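Side-chain contacts in lactaldehyde dehydrogenase (PDB 3PQA), which oxidises lactaldehyde to lactate with NAD in the biosynthesis of coenzyme F420, working as a homotetramer of the aldehyde dehydrogenase family: residues 51-54 against 55-59; 426-429 against 430-434; 117-120 against 121-124. All blocks are in the same frame, centred on the assembly; numbering follows the deposited sequence.

Interaction 1 of 3, residues 51-54 against 55-59; sequences KNLP and ITKRY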
ATOM      1  N   LYS B  51       2.986  23.040  11.870  1.00 13.87           N
ATOM      2  CA  LYS B  51       1.845  22.211  11.451  1.00 14.21           C
ATOM      3  C   LYS B  51       1.282  22.685  10.108  1.00 14.43           C
ATOM      4  O   LYS B  51       0.784  21.884   9.312  1.00 15.00           O
ATOM      5  CB  LYS B  51       0.761  22.231  12.525  1.00 16.33           C
ATOM      6  CG  LYS B  51      -0.495  21.437  12.195  1.00 17.53           C
ATOM      7  CD  LYS B  51      -1.521  21.659  13.279  1.00 17.00           C
ATOM      8  CE  LYS B  51      -2.755  20.824  13.048  1.00 17.76           C
ATOM      9  NZ  LYS B  51      -3.757  21.156  14.093  1.00 17.23           N
ATOM     10  N   ASN B  52       1.380  23.979   9.858  1.00 14.67           N
ATOM     11  CA  ASN B  52       0.804  24.556   8.644  1.00 15.41           C
ATOM     12  C   ASN B  52       1.789  24.874   7.545  1.00 14.80           C
ATOM     13  O   ASN B  52       1.402  25.415   6.520  1.00 15.56           O
ATOM     14  CB  ASN B  52      -0.017  25.801   8.971  1.00 18.88           C
ATOM     15  CG  ASN B  52      -1.249  25.477   9.754  1.00 19.04           C
ATOM     16  OD1 ASN B  52      -2.145  24.806   9.268  1.00 19.42           O
ATOM     17  ND2 ASN B  52      -1.299  25.934  10.967  1.00 19.38           N
ATOM     18  N   LEU B  53       3.049  24.525   7.736  1.00 14.44           N
ATOM     19  CA  LEU B  53       4.047  24.748   6.704  1.00 15.09           C
ATOM     20  C   LEU B  53       3.682  23.926   5.468  1.00 14.11           C
ATOM     21  O   LEU B  53       3.447  22.722   5.582  1.00 14.35           O
ATOM     22  CB  LEU B  53       5.427  24.332   7.205  1.00 17.09           C
ATOM     23  CG  LEU B  53       6.594  25.186   6.734  1.00 17.17           C
ATOM     24  CD1 LEU B  53       6.436  26.602   7.296  1.00 17.36           C
ATOM     25  CD2 LEU B  53       7.903  24.577   7.194  1.00 17.30           C
ATOM     26  N   PRO B  54       3.643  24.564   4.290  1.00 14.05           N
ATOM     27  CA  PRO B  54       3.295  23.837   3.077  1.00 13.96           C
ATOM     28  C   PRO B  54       4.291  22.734   2.731  1.00 13.50           C
ATOM     29  O   PRO B  54       5.462  22.781   3.142  1.00 13.46           O
ATOM     30  CB  PRO B  54       3.297  24.931   2.000  1.00 14.47           C
ATOM     31  CG  PRO B  54       3.012  26.173   2.732  1.00 15.48           C
ATOM     32  CD  PRO B  54       3.684  26.021   4.060  1.00 14.47           C
ATOM     33  N   ILE B  55       3.813  21.740   1.978  1.00 13.83           N
ATOM     34  CA  ILE B  55       4.658  20.664   1.461  1.00 15.18           C
ATOM     35  C   ILE B  55       5.884  21.219   0.748  1.00 14.12           C
ATOM     36  O   ILE B  55       7.006  20.758   0.992  1.00 14.19           O
ATOM     37  CB  ILE B  55       3.865  19.749   0.488  1.00 17.28           C
ATOM     38  CG1 ILE B  55       2.818  18.963   1.263  1.00 17.66           C
ATOM     39  CG2 ILE B  55       4.802  18.803  -0.315  1.00 17.72           C
ATOM     40  CD1 ILE B  55       1.798  18.292   0.368  1.00 17.73           C
ATOM     41  N   THR B  56       5.671  22.210  -0.122  1.00 13.73           N
ATOM     42  CA  THR B  56       6.764  22.769  -0.922  1.00 14.57           C
ATOM     43  C   THR B  56       7.852  23.373  -0.018  1.00 13.81           C
ATOM     44  O   THR B  56       9.047  23.192  -0.275  1.00 13.84           O
ATOM     45  CB  THR B  56       6.233  23.769  -1.985  1.00 16.69           C
ATOM     46  OG1 THR B  56       5.362  23.070  -2.889  1.00 18.79           O
ATOM     47  CG2 THR B  56       7.366  24.400  -2.797  1.00 18.74           C
ATOM     48  N   LYS B  57       7.425  24.046   1.051  1.00 14.53           N
ATOM     49  CA  LYS B  57       8.360  24.627   2.022  1.00 16.81           C
ATOM     50  C   LYS B  57       9.173  23.559   2.773  1.00 13.86           C
ATOM     51  O   LYS B  57      10.404  23.650   2.850  1.00 13.79           O
ATOM     52  CB  LYS B  57       7.634  25.546   3.000  1.00 23.51           C
ATOM     53  CG  LYS B  57       8.597  26.429   3.784  1.00 26.22           C
ATOM     54  CD  LYS B  57       8.020  27.810   4.039  1.00 25.91           C
ATOM     55  CE  LYS B  57       8.118  28.712   2.820  1.00 26.68           C
ATOM     56  NZ  LYS B  57       7.963  30.129   3.254  1.00 26.52           N
ATOM     57  N   ARG B  58       8.490  22.542   3.301  1.00 12.39           N
ATOM     58  CA  ARG B  58       9.175  21.407   3.927  1.00 12.86           C
ATOM     59  C   ARG B  58      10.167  20.737   2.981  1.00 11.49           C
ATOM     60  O   ARG B  58      11.312  20.459   3.366  1.00 12.22           O
ATOM     61  CB  ARG B  58       8.166  20.390   4.473  1.00 18.10           C
ATOM     62  CG  ARG B  58       7.548  20.786   5.799  1.00 21.04           C
ATOM     63  CD  ARG B  58       6.405  19.858   6.152  1.00 20.57           C
ATOM     64  NE  ARG B  58       5.173  20.210   5.445  1.00 22.24           N
ATOM     65  CZ  ARG B  58       4.099  19.430   5.361  1.00 22.01           C
ATOM     66  NH1 ARG B  58       3.017  19.864   4.717  1.00 22.67           N
ATOM     67  NH2 ARG B  58       4.097  18.223   5.921  1.00 22.43           N
ATOM     68  N   TYR B  59       9.722  20.483   1.746  1.00 11.35           N
ATOM     69  CA  TYR B  59      10.571  19.886   0.728  1.00 12.13           C
ATOM     70  C   TYR B  59      11.827  20.749   0.536  1.00 12.10           C
ATOM     71  O   TYR B  59      12.957  20.238   0.567  1.00 12.80           O
ATOM     72  CB  TYR B  59       9.786  19.735  -0.585  1.00 14.71           C
ATOM     73  CG  TYR B  59      10.630  19.302  -1.760  1.00 16.00           C
ATOM     74  CD1 TYR B  59      10.823  17.954  -2.046  1.00 15.14           C
ATOM     75  CD2 TYR B  59      11.228  20.248  -2.594  1.00 15.18           C
ATOM     76  CE1 TYR B  59      11.612  17.555  -3.134  1.00 16.24           C
ATOM     77  CE2 TYR B  59      12.006  19.865  -3.679  1.00 16.24           C
ATOM     78  CZ  TYR B  59      12.194  18.520  -3.942  1.00 15.39           C
ATOM     79  OH  TYR B  59      12.982  18.152  -5.008  1.00 16.47           O
TER

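Interaction 2 of 3, residues 426-429 against 430-434; sequences LFRQ and DNMPF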
ATOM      1  N   LEU B 426      25.681  -6.181  11.199  1.00 12.38           N
ATOM      2  CA  LEU B 426      25.926  -4.733  10.980  1.00 14.79           C
ATOM      3  C   LEU B 426      25.169  -4.111   9.790  1.00 15.84           C
ATOM      4  O   LEU B 426      25.068  -2.873   9.671  1.00 17.06           O
ATOM      5  CB  LEU B 426      27.438  -4.467  10.884  1.00 17.17           C
ATOM      6  CG  LEU B 426      27.898  -3.018  10.882  1.00 17.65           C
ATOM      7  CD1 LEU B 426      27.830  -2.443  12.287  1.00 17.48           C
ATOM      8  CD2 LEU B 426      29.314  -2.937  10.365  1.00 17.54           C
ATOM      9  N   PHE B 427      24.578  -4.941   8.944  1.00 16.04           N
ATOM     10  CA  PHE B 427      23.900  -4.418   7.768  1.00 15.87           C
ATOM     11  C   PHE B 427      22.656  -3.567   8.092  1.00 14.73           C
ATOM     12  O   PHE B 427      21.783  -3.986   8.837  1.00 14.83           O
ATOM     13  CB  PHE B 427      23.524  -5.539   6.799  1.00 17.74           C
ATOM     14  CG  PHE B 427      22.878  -5.025   5.554  1.00 18.07           C
ATOM     15  CD1 PHE B 427      23.656  -4.503   4.529  1.00 18.05           C
ATOM     16  CD2 PHE B 427      21.488  -4.972   5.443  1.00 17.97           C
ATOM     17  CE1 PHE B 427      23.060  -3.984   3.381  1.00 18.24           C
ATOM     18  CE2 PHE B 427      20.892  -4.449   4.302  1.00 18.13           C
ATOM     19  CZ  PHE B 427      21.679  -3.952   3.273  1.00 18.13           C
ATOM     20  N   ARG B 428      22.605  -2.362   7.540  1.00 14.23           N
ATOM     21  CA  ARG B 428      21.374  -1.572   7.535  1.00 14.69           C
ATOM     22  C   ARG B 428      21.298  -0.748   6.257  1.00 14.62           C
ATOM     23  O   ARG B 428      22.143   0.116   6.029  1.00 15.50           O
ATOM     24  CB  ARG B 428      21.295  -0.634   8.747  1.00 16.38           C
ATOM     25  CG  ARG B 428      20.054   0.255   8.718  1.00 17.49           C
ATOM     26  CD  ARG B 428      20.210   1.450   9.618  1.00 17.19           C
ATOM     27  NE  ARG B 428      18.977   2.251   9.635  1.00 17.87           N
ATOM     28  CZ  ARG B 428      18.732   3.260  10.466  1.00 17.56           C
ATOM     29  NH1 ARG B 428      19.630   3.629  11.393  1.00 18.00           N
ATOM     30  NH2 ARG B 428      17.566   3.893  10.386  1.00 18.02           N
ATOM     31  N   GLN B 429      20.303  -1.017   5.420  1.00 13.82           N
ATOM     32  CA  GLN B 429      20.069  -0.168   4.248  1.00 13.25           C
ATOM     33  C   GLN B 429      19.205   0.958   4.769  1.00 12.82           C
ATOM     34  O   GLN B 429      18.184   0.699   5.415  1.00 13.01           O
ATOM     35  CB  GLN B 429      19.373  -0.947   3.134  1.00 14.58           C
ATOM     36  CG  GLN B 429      19.244  -0.173   1.824  1.00 15.03           C
ATOM     37  CD  GLN B 429      18.886  -1.093   0.692  1.00 14.90           C
ATOM     38  OE1 GLN B 429      19.693  -1.926   0.286  1.00 15.12           O
ATOM     39  NE2 GLN B 429      17.656  -0.978   0.198  1.00 15.11           N
ATOM     40  N   ASP B 430      19.601   2.212   4.531  1.00 13.12           N
ATOM     41  CA  ASP B 430      18.923   3.315   5.247  1.00 14.33           C
ATOM     42  C   ASP B 430      17.417   3.391   4.975  1.00 12.26           C
ATOM     43  O   ASP B 430      16.662   3.863   5.829  1.00 12.48           O
ATOM     44  CB  ASP B 430      19.612   4.684   5.033  1.00 17.32           C
ATOM     45  CG  ASP B 430      20.538   5.097   6.210  1.00 17.80           C
ATOM     46  OD1 ASP B 430      20.646   4.399   7.232  1.00 17.80           O
ATOM     47  OD2 ASP B 430      21.156   6.166   6.122  1.00 17.91           O
ATOM     48  N   ASN B 431      16.972   2.933   3.808  1.00 11.80           N
ATOM     49  CA  ASN B 431      15.526   2.980   3.477  1.00 11.81           C
ATOM     50  C   ASN B 431      14.679   1.787   3.955  1.00 10.95           C
ATOM     51  O   ASN B 431      13.484   1.708   3.641  1.00 10.76           O
ATOM     52  CB  ASN B 431      15.288   3.236   1.975  1.00 13.26           C
ATOM     53  CG  ASN B 431      15.558   2.014   1.121  1.00 13.13           C
ATOM     54  OD1 ASN B 431      16.258   1.105   1.535  1.00 13.40           O
ATOM     55  ND2 ASN B 431      15.023   2.012  -0.105  1.00 13.56           N
ATOM     56  N   MET B 432      15.285   0.882   4.736  1.00 10.77           N
ATOM     57  CA  MET B 432      14.551  -0.288   5.247  1.00  9.84           C
ATOM     58  C   MET B 432      13.963   0.018   6.631  1.00 10.59           C
ATOM     59  O   MET B 432      14.518   0.851   7.337  1.00 11.54           O
ATOM     60  CB  MET B 432      15.480  -1.522   5.293  1.00  7.82           C
ATOM     61  CG  MET B 432      16.374  -1.644   6.533  1.00  8.91           C
ATOM     62  SD  MET B 432      17.521  -3.086   6.416  1.00  6.10           S
ATOM     63  CE  MET B 432      17.885  -3.247   8.183  1.00  8.57           C
ATOM     64  N   PRO B 433      12.844  -0.640   7.010  1.00 10.87           N
ATOM     65  CA  PRO B 433      12.386  -0.408   8.396  1.00 10.99           C
ATOM     66  C   PRO B 433      13.409  -1.015   9.336  1.00 11.39           C
ATOM     67  O   PRO B 433      13.876  -2.130   9.101  1.00 12.60           O
ATOM     68  CB  PRO B 433      11.039  -1.139   8.469  1.00 11.44           C
ATOM     69  CG  PRO B 433      11.074  -2.155   7.362  1.00 12.00           C
ATOM     70  CD  PRO B 433      11.963  -1.566   6.276  1.00 11.43           C
ATOM     71  N   PHE B 434      13.793  -0.269  10.365  1.00 11.49           N
ATOM     72  CA  PHE B 434      14.917  -0.674  11.198  1.00 11.80           C
ATOM     73  C   PHE B 434      14.588  -0.557  12.679  1.00 11.16           C
ATOM     74  O   PHE B 434      14.141   0.487  13.141  1.00 11.89           O
ATOM     75  CB  PHE B 434      16.143   0.203  10.882  1.00 13.86           C
ATOM     76  CG  PHE B 434      17.308  -0.019  11.818  1.00 14.46           C
ATOM     77  CD1 PHE B 434      17.992  -1.228  11.812  1.00 14.17           C
ATOM     78  CD2 PHE B 434      17.708   0.983  12.710  1.00 14.16           C
ATOM     79  CE1 PHE B 434      19.078  -1.434  12.691  1.00 14.60           C
ATOM     80  CE2 PHE B 434      18.785   0.789  13.585  1.00 14.59           C
ATOM     81  CZ  PHE B 434      19.468  -0.419  13.575  1.00 14.32           C
TER
HETATM   82  O   HOH W   1      16.508   2.457   8.159  1.00 11.82           O

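Interaction 3 of 3, residues 117-120 against 121-124; sequences IPSD and DRLI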
ATOM      1  N   ILE B 117     -11.288   4.595   2.376  1.00 12.40           N
ATOM      2  CA  ILE B 117     -11.948   3.333   2.735  1.00 13.69           C
ATOM      3  C   ILE B 117     -13.363   3.288   2.148  1.00 13.87           C
ATOM      4  O   ILE B 117     -14.125   4.247   2.303  1.00 13.51           O
ATOM      5  CB  ILE B 117     -12.004   3.138   4.264  1.00 15.53           C
ATOM      6  CG1 ILE B 117     -10.602   3.361   4.859  1.00 16.87           C
ATOM      7  CG2 ILE B 117     -12.668   1.775   4.636  1.00 16.96           C
ATOM      8  CD1 ILE B 117     -10.252   2.537   5.996  1.00 16.07           C
ATOM      9  N   PRO B 118     -13.729   2.169   1.489  1.00 14.76           N
ATOM     10  CA  PRO B 118     -15.048   2.076   0.868  1.00 14.97           C
ATOM     11  C   PRO B 118     -16.162   2.257   1.870  1.00 15.02           C
ATOM     12  O   PRO B 118     -16.054   1.802   3.023  1.00 15.16           O
ATOM     13  CB  PRO B 118     -15.085   0.643   0.318  1.00 15.02           C
ATOM     14  CG  PRO B 118     -13.670   0.289   0.121  1.00 15.48           C
ATOM     15  CD  PRO B 118     -12.963   0.922   1.300  1.00 14.97           C
ATOM     16  N   SER B 119     -17.213   2.934   1.426  1.00 15.37           N
ATOM     17  CA  SER B 119     -18.405   3.100   2.218  1.00 15.66           C
ATOM     18  C   SER B 119     -19.553   3.471   1.288  1.00 15.69           C
ATOM     19  O   SER B 119     -19.379   4.259   0.350  1.00 16.81           O
ATOM     20  CB  SER B 119     -18.196   4.221   3.237  1.00 16.04           C
ATOM     21  OG  SER B 119     -19.263   4.257   4.167  1.00 17.51           O
ATOM     22  N   ASP B 120     -20.726   2.928   1.570  1.00 15.52           N
ATOM     23  CA  ASP B 120     -21.936   3.346   0.861  1.00 16.44           C
ATOM     24  C   ASP B 120     -22.352   4.738   1.329  1.00 17.62           C
ATOM     25  O   ASP B 120     -22.573   4.950   2.517  1.00 17.60           O
ATOM     26  CB  ASP B 120     -23.059   2.344   1.110  1.00 18.12           C
ATOM     27  CG  ASP B 120     -22.843   1.034   0.368  1.00 18.75           C
ATOM     28  OD1 ASP B 120     -22.311   1.078  -0.771  1.00 18.39           O
ATOM     29  OD2 ASP B 120     -23.202  -0.028   0.925  1.00 18.34           O
ATOM     30  N   ASP B 121     -22.439   5.682   0.395  1.00 19.73           N
ATOM     31  CA  ASP B 121     -22.863   7.062   0.703  1.00 21.49           C
ATOM     32  C   ASP B 121     -22.024   7.756   1.795  1.00 20.04           C
ATOM     33  O   ASP B 121     -22.528   8.622   2.503  1.00 20.18           O
ATOM     34  CB  ASP B 121     -24.357   7.124   1.082  1.00 25.14           C
ATOM     35  CG  ASP B 121     -25.259   6.435   0.068  1.00 27.45           C
ATOM     36  OD1 ASP B 121     -25.398   6.948  -1.064  1.00 25.60           O
ATOM     37  OD2 ASP B 121     -25.847   5.390   0.424  1.00 25.67           O
ATOM     38  N   ARG B 122     -20.760   7.357   1.947  1.00 18.04           N
ATOM     39  CA  ARG B 122     -19.808   8.111   2.776  1.00 16.28           C
ATOM     40  C   ARG B 122     -18.452   8.093   2.090  1.00 14.17           C
ATOM     41  O   ARG B 122     -18.075   7.075   1.517  1.00 14.75           O
ATOM     42  CB  ARG B 122     -19.717   7.527   4.194  1.00 18.84           C
ATOM     43  CG  ARG B 122     -21.030   7.618   4.970  1.00 20.41           C
ATOM     44  CD  ARG B 122     -20.931   7.109   6.373  1.00 19.76           C
ATOM     45  NE  ARG B 122     -22.235   6.763   6.944  1.00 20.84           N
ATOM     46  CZ  ARG B 122     -22.952   7.528   7.774  1.00 20.22           C
ATOM     47  NH1 ARG B 122     -22.527   8.726   8.160  1.00 20.91           N
ATOM     48  NH2 ARG B 122     -24.111   7.078   8.238  1.00 21.08           N
ATOM     49  N   LEU B 123     -17.748   9.222   2.097  1.00 13.19           N
ATOM     50  CA  LEU B 123     -16.338   9.267   1.709  1.00 12.76           C
ATOM     51  C   LEU B 123     -15.511   9.213   2.986  1.00 11.44           C
ATOM     52  O   LEU B 123     -15.598  10.108   3.820  1.00 12.37           O
ATOM     53  CB  LEU B 123     -16.015  10.551   0.918  1.00 14.76           C
ATOM     54  CG  LEU B 123     -14.561  10.772   0.472  1.00 15.15           C
ATOM     55  CD1 LEU B 123     -14.079   9.661  -0.459  1.00 14.94           C
ATOM     56  CD2 LEU B 123     -14.410  12.143  -0.180  1.00 15.01           C
ATOM     57  N   ILE B 124     -14.755   8.139   3.163  1.00 10.23           N
ATOM     58  CA  ILE B 124     -13.897   7.987   4.338  1.00  9.92           C
ATOM     59  C   ILE B 124     -12.436   8.019   3.933  1.00  9.23           C
ATOM     60  O   ILE B 124     -11.988   7.195   3.137  1.00 10.34           O
ATOM     61  CB  ILE B 124     -14.204   6.693   5.136  1.00 11.34           C
ATOM     62  CG1 ILE B 124     -15.677   6.680   5.587  1.00 11.79           C
ATOM     63  CG2 ILE B 124     -13.216   6.562   6.302  1.00 11.79           C
ATOM     64  CD1 ILE B 124     -16.128   5.433   6.335  1.00 11.69           C
TER
HETATM   65  O   HOH W   2     -15.266   6.192   0.965  1.00 14.34           O

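Interaction 1 of 3, residues 51-54 against 55-59
The guanidinium of Arg58 meets two successive carbonyl oxygens: Pro54 O lies at its edge, near the plane, while Leu53 O sits obliquely to it. Leu53 O is approached by both NE and NH1 of Arg58, and the closer of these, Arg58 NH1 to Leu53 O at 3.0 Å, is still a weak bond because its N-H...O angle is only 121°. Arg58 NE also points at Pro54 O, more directly but weakly at 3.5 Å. A bend at chi3 (-80°) turns the end of the arginine toward the carbonyls of Leu53 and Pro54, and its NH2 is held by Ala156 O. This is the start of helix 55-71, with Pro54 as the N-cap residue: Arg58 N donates a nearly straight bond of 3.0 Å to Pro54 O, the first i to i+4 link of the helix. The proline ring offers no acceptor; Ile55 N and Thr56 N instead donate to the carboxylate of Asp120 of the second subunit. On the apolar side Leu53 and Lys57 cross at about a right angle, with Leu53 CG 3.8 Å from Lys57 CG and Leu53 CD1 3.8 Å from Lys57 CD. Leu53 CD2 extends the patch to the aliphatic part of Arg58, 4.1 Å from Arg58 CG, and Val189 packs on both Leu53 and Lys57. Bends at chi2 and chi3 carry the lysine past the leucine, and its NZ ends on Tyr187 O.

Interaction 2 of 3, residues 426-429 against 430-434
The guanidinium of Arg428 is sandwiched between a carboxylate oxygen and an aromatic ring. On one face Phe434 CD2 lies over the centre, 3.4 Å from Arg428 CZ, with the ring and guanidinium planes only 21° apart; over the opposite face, offset toward the rim, stands Asp430 OD1, 3.6 Å from Arg428 NE. No N-H points at that oxygen, so this long salt bridge acts through charge alone, and Asp430 OD2 bonds Asn145. The extended arginine chain, CG anti to the backbone N (chi1 177°), lays CD over the Phe434 ring, 4.0 Å from its centroid, as a CH-pi contact. At the guanidinium edge a water accepts from Arg428 NH2 and donates to Asp430 O and Met432 O. The type I turn Gln429-Met432 closes with Met432 N to Gln429 O, 3.0 Å, and Gln429 NE2 donates to Asn431 OD1 at 2.8 Å, in the plane of the Asn431 side-chain carbonyl, on a lone pair. Ser119 OG of the third subunit bonds Gln429 OE1. Replacing Arg428 by an alanine is likely to uncover the stacked face of Phe434, take a donor from the water and leave Asp430 without this positive neighbour. Phe434 lies about 4 Å, between side chains, from Glu241 and Cys275, the active-site residues inferred by similarity; the stack is one of several contacts that probably steady a ring beside that site, and Asp430 may partly balance the arginine's charge.

Interaction 3 of 3, residues 117-120 against 121-124
With OG of Ser119 anti to the backbone N (chi1 -170°) and CG of Arg122 beside its own N (chi1 -63°), the serine hydroxyl comes to rest against the base of the arginine chain, Ser119 OG lying 3.3 Å from Arg122 CB. Ile124 CD1 also reaches the serine, 3.9 Å from Ser119 CB. Ser119 and Arg122 are the first and last residues of a type II turn, in which Asp121 takes a left-handed backbone conformation. The turn joins strand 114-117 to strand 122-138 as a beta hairpin, whose inner end is closed by Ile117 N donating to Ile124 O at 2.8 Å; beside it Ile117 CB and Ile124 CG2 are in apolar contact at 4.2 Å. Further toward the turn a water bridges the two arms, donating to Ile117 O and Arg122 O and accepting from Ile124 N. The polar ends are turned to other chains: Asp120 is engaged by the second subunit and Ser119 by the third, where Arg122 NH1 also forms a salt bridge with Asp423 of that third subunit. The hairpin tip thus places an acid and a base on different partners, which suggests that its polar chemistry serves tetramer assembly.

How the interactions relate
From the N terminus, interaction 1 comes first, where the chain turns from helix 47-51 into helix 55-71. Interaction 3 follows, closing the hairpin between strands 114-117 and 122-138, and interaction 2 comes last, in the loop between strands 418-421 and 441-442. The three lie in series, none nesting or crossing, and do not touch within the chain; the nearest atoms of interactions 1 and 2 are about 16 Å apart. Across subunits they do meet: the hairpin of interaction 3 reaches the helix start of interaction 1 in the second subunit and the turn of interaction 2 in the third, linking the three regions through the tetramer.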